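Local coordinates for protein homoserine kinase (Listeria monocytogenes, PDB 3HUL) that probably phosphorylates L-homoserine with ATP to give O-phospho-L-homoserine, the fourth step from aspartate to threonine, at residues 155-167 with 249-263. Sequence-based numbering, arbitrary orientation.
Sequences CALIAFIPKAELL and PTVLVFAPRNLANKL
Leu-157 lays its CD2 methyl over one face of the Phe-254 ring, 3.9 Å from the ring centroid and 30° off the normal, the two side chains running side by side in the same direction. Cys-155 meets the same ring differently: with SG anti to the backbone N (chi1 -170°), the sulfur sits at the ring edge, 3.9 Å from Phe-254 CD1. On this face of the sheet Leu-252 spreads its two methyls, CD1 against Leu-157 CD2 and CD2 against Ala-159 CB, the latter at 3.6 Å. Strands 156-161 and 251-255 are the two central strands of the four-stranded antiparallel sheet in the C-terminal part of this GHMP kinase, flanked by 275-280 and 241-244. Six backbone hydrogen bonds join them, in pairs at Ala-156/Ala-255, Ile-158/Val-253 and Phe-160/Val-251. On the other face Ile-158 extends CD1 to Leu-263 CB (3.8 Å), the two side chains crossing at about a right angle, while Ala-156 CB abuts Ala-260 CB at 3.7 Å. The Phe-160 ring turns its edge to Val-253 CG2, and helices 227-235 and 260-268 cover both residues. Beyond the strands, Pro-162 CG packs on Pro-249 CB at 3.9 Å. Glu-165 bends at chi2 (66°) and passes Pro-249 in the opposite direction, OE2 lying 3.4 Å from Pro-249 CB and hydrogen-bonded to Gln-222. Arg-84, in the predicted ATP site, binds the backbone of both Pro-162 and Thr-250.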
loop_
_atom_site.group_PDB
_atom_site.type_symbol
_atom_site.label_atom_id
_atom_site.label_comp_id
_atom_site.label_asym_id
_atom_site.label_seq_id
_atom_site.Cartn_x
_atom_site.Cartn_y
_atom_site.Cartn_z
ATOM N N CYS A 155 3.071 -9.731 12.794
ATOM C CA CYS A 155 2.082 -10.287 13.719
ATOM C C CYS A 155 2.271 -11.784 13.917
ATOM O O CYS A 155 2.359 -12.537 12.934
ATOM C CB CYS A 155 0.662 -10.041 13.208
ATOM S SG CYS A 155 -0.674 -10.423 14.375
ATOM N N ALA A 156 2.340 -12.204 15.183
ATOM C CA ALA A 156 2.185 -13.600 15.532
ATOM C C ALA A 156 0.870 -13.833 16.289
ATOM O O ALA A 156 0.256 -12.904 16.804
ATOM C CB ALA A 156 3.371 -14.098 16.343
ATOM N N LEU A 157 0.411 -15.067 16.311
ATOM C CA LEU A 157 -0.835 -15.350 17.015
ATOM C C LEU A 157 -0.655 -16.408 18.106
ATOM O O LEU A 157 0.022 -17.420 17.910
ATOM C CB LEU A 157 -1.918 -15.779 16.039
ATOM C CG LEU A 157 -2.413 -14.693 15.076
ATOM C CD1 LEU A 157 -1.549 -14.703 13.794
ATOM C CD2 LEU A 157 -3.857 -14.940 14.765
ATOM N N ILE A 158 -1.250 -16.158 19.262
ATOM C CA ILE A 158 -1.284 -17.173 20.293
ATOM C C ILE A 158 -2.703 -17.696 20.393
ATOM O O ILE A 158 -3.628 -16.954 20.698
ATOM C CB ILE A 158 -0.785 -16.645 21.659
ATOM C CG1 ILE A 158 0.740 -16.497 21.654
ATOM C CG2 ILE A 158 -1.191 -17.584 22.764
ATOM C CD1 ILE A 158 1.224 -15.152 21.180
ATOM N N ALA A 159 -2.856 -18.984 20.126
ATOM C CA ALA A 159 -4.165 -19.613 20.086
ATOM C C ALA A 159 -4.420 -20.404 21.369
ATOM O O ALA A 159 -3.633 -21.293 21.732
ATOM C CB ALA A 159 -4.249 -20.537 18.887
ATOM N N PHE A 160 -5.512 -20.080 22.046
ATOM C CA PHE A 160 -6.021 -20.951 23.095
ATOM C C PHE A 160 -6.978 -21.922 22.444
ATOM O O PHE A 160 -8.110 -21.559 22.110
ATOM C CB PHE A 160 -6.802 -20.166 24.130
ATOM C CG PHE A 160 -5.964 -19.357 25.054
ATOM C CD1 PHE A 160 -5.677 -19.823 26.326
ATOM C CD2 PHE A 160 -5.501 -18.088 24.674
ATOM C CE1 PHE A 160 -4.935 -19.057 27.213
ATOM C CE2 PHE A 160 -4.757 -17.318 25.544
ATOM C CZ PHE A 160 -4.464 -17.805 26.819
ATOM N N ILE A 161 -6.532 -23.156 22.263
ATOM C CA ILE A 161 -7.357 -24.161 21.633
ATOM C C ILE A 161 -7.954 -25.116 22.694
ATOM O O ILE A 161 -7.238 -25.989 23.210
ATOM C CB ILE A 161 -6.538 -24.918 20.592
ATOM C CG1 ILE A 161 -6.058 -23.933 19.518
ATOM C CG2 ILE A 161 -7.350 -26.093 20.007
ATOM C CD1 ILE A 161 -4.998 -24.482 18.652
ATOM N N PRO A 162 -9.252 -24.931 23.038
ATOM C CA PRO A 162 -9.890 -25.865 23.978
ATOM C C PRO A 162 -10.471 -27.057 23.221
ATOM O O PRO A 162 -10.296 -27.180 22.000
ATOM C CB PRO A 162 -11.023 -25.034 24.577
ATOM C CG PRO A 162 -11.450 -24.126 23.422
ATOM C CD PRO A 162 -10.241 -23.991 22.472
ATOM N N LYS A 163 -11.145 -27.926 23.958
ATOM C CA LYS A 163 -11.869 -29.069 23.411
ATOM C C LYS A 163 -13.037 -28.563 22.583
ATOM O O LYS A 163 -13.494 -27.431 22.788
ATOM C CB LYS A 163 -12.410 -29.916 24.584
ATOM C CG LYS A 163 -11.296 -30.456 25.515
ATOM C CD LYS A 163 -10.510 -31.528 24.793
ATOM C CE LYS A 163 -9.572 -32.278 25.723
ATOM N NZ LYS A 163 -8.801 -33.259 24.916
ATOM N N ALA A 164 -13.532 -29.396 21.670
ATOM C CA ALA A 164 -14.768 -29.090 20.961
ATOM C C ALA A 164 -15.850 -28.686 21.964
ATOM O O ALA A 164 -15.862 -29.165 23.097
ATOM C CB ALA A 164 -15.227 -30.284 20.111
ATOM N N GLU A 165 -16.716 -27.761 21.560
ATOM C CA GLU A 165 -17.877 -27.368 22.366
ATOM C C GLU A 165 -18.760 -28.600 22.650
ATOM O O GLU A 165 -18.970 -29.449 21.772
ATOM C CB GLU A 165 -18.671 -26.292 21.634
ATOM C CG GLU A 165 -19.465 -25.306 22.520
ATOM C CD GLU A 165 -18.593 -24.410 23.387
ATOM O OE1 GLU A 165 -19.080 -23.945 24.458
ATOM O OE2 GLU A 165 -17.422 -24.171 23.017
ATOM N N LEU A 166 -19.261 -28.712 23.876
ATOM C CA LEU A 166 -20.008 -29.910 24.256
ATOM C C LEU A 166 -21.440 -29.945 23.708
ATOM O O LEU A 166 -21.958 -31.009 23.379
ATOM C CB LEU A 166 -19.929 -30.144 25.763
ATOM C CG LEU A 166 -18.521 -30.569 26.232
ATOM C CD1 LEU A 166 -18.347 -30.374 27.742
ATOM C CD2 LEU A 166 -18.158 -31.997 25.809
ATOM N N LEU A 167 -22.060 -28.784 23.559
ATOM C CA LEU A 167 -23.292 -28.678 22.788
ATOM C C LEU A 167 -22.973 -28.033 21.445
ATOM O O LEU A 167 -23.734 -28.167 20.490
ATOM C CB LEU A 167 -24.315 -27.826 23.530
ATOM C CG LEU A 167 -24.360 -27.898 25.054
ATOM C CD1 LEU A 167 -24.921 -26.586 25.579
ATOM C CD2 LEU A 167 -25.202 -29.088 25.511
ATOM N N PRO A 249 -14.707 -22.140 19.420
ATOM C CA PRO A 249 -14.381 -21.587 20.722
ATOM C C PRO A 249 -12.926 -21.110 20.920
ATOM O O PRO A 249 -12.618 -20.522 21.962
ATOM C CB PRO A 249 -14.700 -22.745 21.680
ATOM C CG PRO A 249 -14.558 -23.990 20.853
ATOM C CD PRO A 249 -14.584 -23.612 19.397
ATOM N N THR A 250 -12.030 -21.341 19.960
ATOM C CA THR A 250 -10.663 -20.866 20.213
ATOM C C THR A 250 -10.596 -19.345 20.299
ATOM O O THR A 250 -11.414 -18.645 19.689
ATOM C CB THR A 250 -9.519 -21.482 19.330
ATOM O OG1 THR A 250 -9.065 -20.545 18.346
ATOM C CG2 THR A 250 -9.883 -22.754 18.739
ATOM N N VAL A 251 -9.665 -18.871 21.130
ATOM C CA VAL A 251 -9.392 -17.461 21.332
ATOM C C VAL A 251 -8.003 -17.221 20.741
ATOM O O VAL A 251 -7.067 -18.022 20.951
ATOM C CB VAL A 251 -9.426 -17.066 22.829
ATOM C CG1 VAL A 251 -8.983 -15.609 23.041
ATOM C CG2 VAL A 251 -10.832 -17.258 23.432
ATOM N N LEU A 252 -7.894 -16.160 19.942
ATOM C CA LEU A 252 -6.612 -15.740 19.401
ATOM C C LEU A 252 -6.138 -14.441 20.021
ATOM O O LEU A 252 -6.918 -13.501 20.208
ATOM C CB LEU A 252 -6.657 -15.601 17.870
ATOM C CG LEU A 252 -6.942 -16.859 17.062
ATOM C CD1 LEU A 252 -7.341 -16.481 15.638
ATOM C CD2 LEU A 252 -5.762 -17.850 17.048
ATOM N N VAL A 253 -4.845 -14.404 20.333
ATOM C CA VAL A 253 -4.203 -13.215 20.819
ATOM C C VAL A 253 -3.332 -12.740 19.667
ATOM O O VAL A 253 -2.538 -13.493 19.130
ATOM C CB VAL A 253 -3.323 -13.508 22.073
ATOM C CG1 VAL A 253 -2.459 -12.288 22.480
ATOM C CG2 VAL A 253 -4.191 -14.002 23.271
ATOM N N PHE A 254 -3.486 -11.484 19.282
ATOM C CA PHE A 254 -2.662 -10.931 18.199
ATOM C C PHE A 254 -1.534 -10.107 18.839
ATOM O O PHE A 254 -1.802 -9.273 19.685
ATOM C CB PHE A 254 -3.525 -10.066 17.249
ATOM C CG PHE A 254 -4.589 -10.853 16.473
ATOM C CD1 PHE A 254 -4.407 -11.153 15.116
ATOM C CD2 PHE A 254 -5.764 -11.270 17.095
ATOM C CE1 PHE A 254 -5.379 -11.897 14.394
ATOM C CE2 PHE A 254 -6.756 -11.995 16.397
ATOM C CZ PHE A 254 -6.556 -12.316 15.029
ATOM N N ALA A 255 -0.292 -10.325 18.428
ATOM C CA ALA A 255 0.856 -9.680 19.101
ATOM C C ALA A 255 2.030 -9.435 18.184
ATOM O O ALA A 255 2.237 -10.183 17.248
ATOM C CB ALA A 255 1.329 -10.571 20.282
ATOM N N PRO A 256 2.825 -8.394 18.469
ATOM C CA PRO A 256 4.078 -8.196 17.745
ATOM C C PRO A 256 4.867 -9.512 17.731
ATOM O O PRO A 256 4.846 -10.284 18.730
ATOM C CB PRO A 256 4.817 -7.177 18.598
ATOM C CG PRO A 256 3.750 -6.416 19.284
ATOM C CD PRO A 256 2.628 -7.381 19.521
ATOM N N ARG A 257 5.549 -9.781 16.623
ATOM C CA ARG A 257 6.313 -11.013 16.524
ATOM C C ARG A 257 7.398 -11.195 17.571
ATOM O O ARG A 257 7.648 -12.319 17.985
ATOM C CB ARG A 257 6.932 -11.211 15.149
ATOM C CG ARG A 257 6.339 -12.408 14.441
ATOM C CD ARG A 257 7.363 -13.104 13.581
ATOM N NE ARG A 257 7.083 -12.838 12.177
ATOM C CZ ARG A 257 7.543 -13.575 11.169
ATOM N NH1 ARG A 257 8.321 -14.622 11.408
ATOM N NH2 ARG A 257 7.216 -13.258 9.916
ATOM N N ASN A 258 8.045 -10.117 17.993
ATOM C CA ASN A 258 9.126 -10.245 18.974
ATOM C C ASN A 258 8.594 -10.736 20.323
ATOM O O ASN A 258 9.342 -11.246 21.117
ATOM C CB ASN A 258 9.893 -8.927 19.141
ATOM C CG ASN A 258 9.046 -7.837 19.758
ATOM O OD1 ASN A 258 8.223 -7.215 19.100
ATOM N ND2 ASN A 258 9.262 -7.585 21.019
ATOM N N LEU A 259 7.287 -10.599 20.537
ATOM C CA LEU A 259 6.649 -10.950 21.798
ATOM C C LEU A 259 6.095 -12.367 21.828
ATOM O O LEU A 259 5.689 -12.839 22.885
ATOM C CB LEU A 259 5.497 -9.998 22.091
ATOM C CG LEU A 259 5.717 -8.686 22.828
ATOM C CD1 LEU A 259 4.369 -8.029 23.029
ATOM C CD2 LEU A 259 6.414 -8.933 24.198
ATOM N N ALA A 260 6.050 -13.032 20.678
ATOM C CA ALA A 260 5.386 -14.335 20.556
ATOM C C ALA A 260 5.770 -15.345 21.657
ATOM O O ALA A 260 4.906 -15.846 22.386
ATOM C CB ALA A 260 5.656 -14.942 19.163
ATOM N N ASN A 261 7.055 -15.664 21.749
ATOM C CA ASN A 261 7.542 -16.727 22.658
ATOM C C ASN A 261 7.237 -16.411 24.124
ATOM O O ASN A 261 6.738 -17.269 24.869
ATOM C CB ASN A 261 9.058 -16.937 22.463
ATOM C CG ASN A 261 9.386 -17.578 21.123
ATOM O OD1 ASN A 261 8.489 -17.946 20.367
ATOM N ND2 ASN A 261 10.669 -17.716 20.823
ATOM N N LYS A 262 7.527 -15.170 24.515
ATOM C CA LYS A 262 7.376 -14.746 25.879
ATOM C C LYS A 262 5.872 -14.626 26.224
ATOM O O LYS A 262 5.473 -14.889 27.374
ATOM C CB LYS A 262 8.218 -13.472 26.169
ATOM C CG LYS A 262 7.548 -12.131 25.947
ATOM N N LEU A 263 5.044 -14.267 25.219
ATOM C CA LEU A 263 3.589 -14.267 25.392
ATOM C C LEU A 263 3.002 -15.647 25.534
ATOM O O LEU A 263 2.087 -15.834 26.321
ATOM C CB LEU A 263 2.862 -13.543 24.256
ATOM C CG LEU A 263 2.392 -12.137 24.603
ATOM C CD1 LEU A 263 1.751 -11.487 23.396
ATOM C CD2 LEU A 263 1.391 -12.214 25.759
#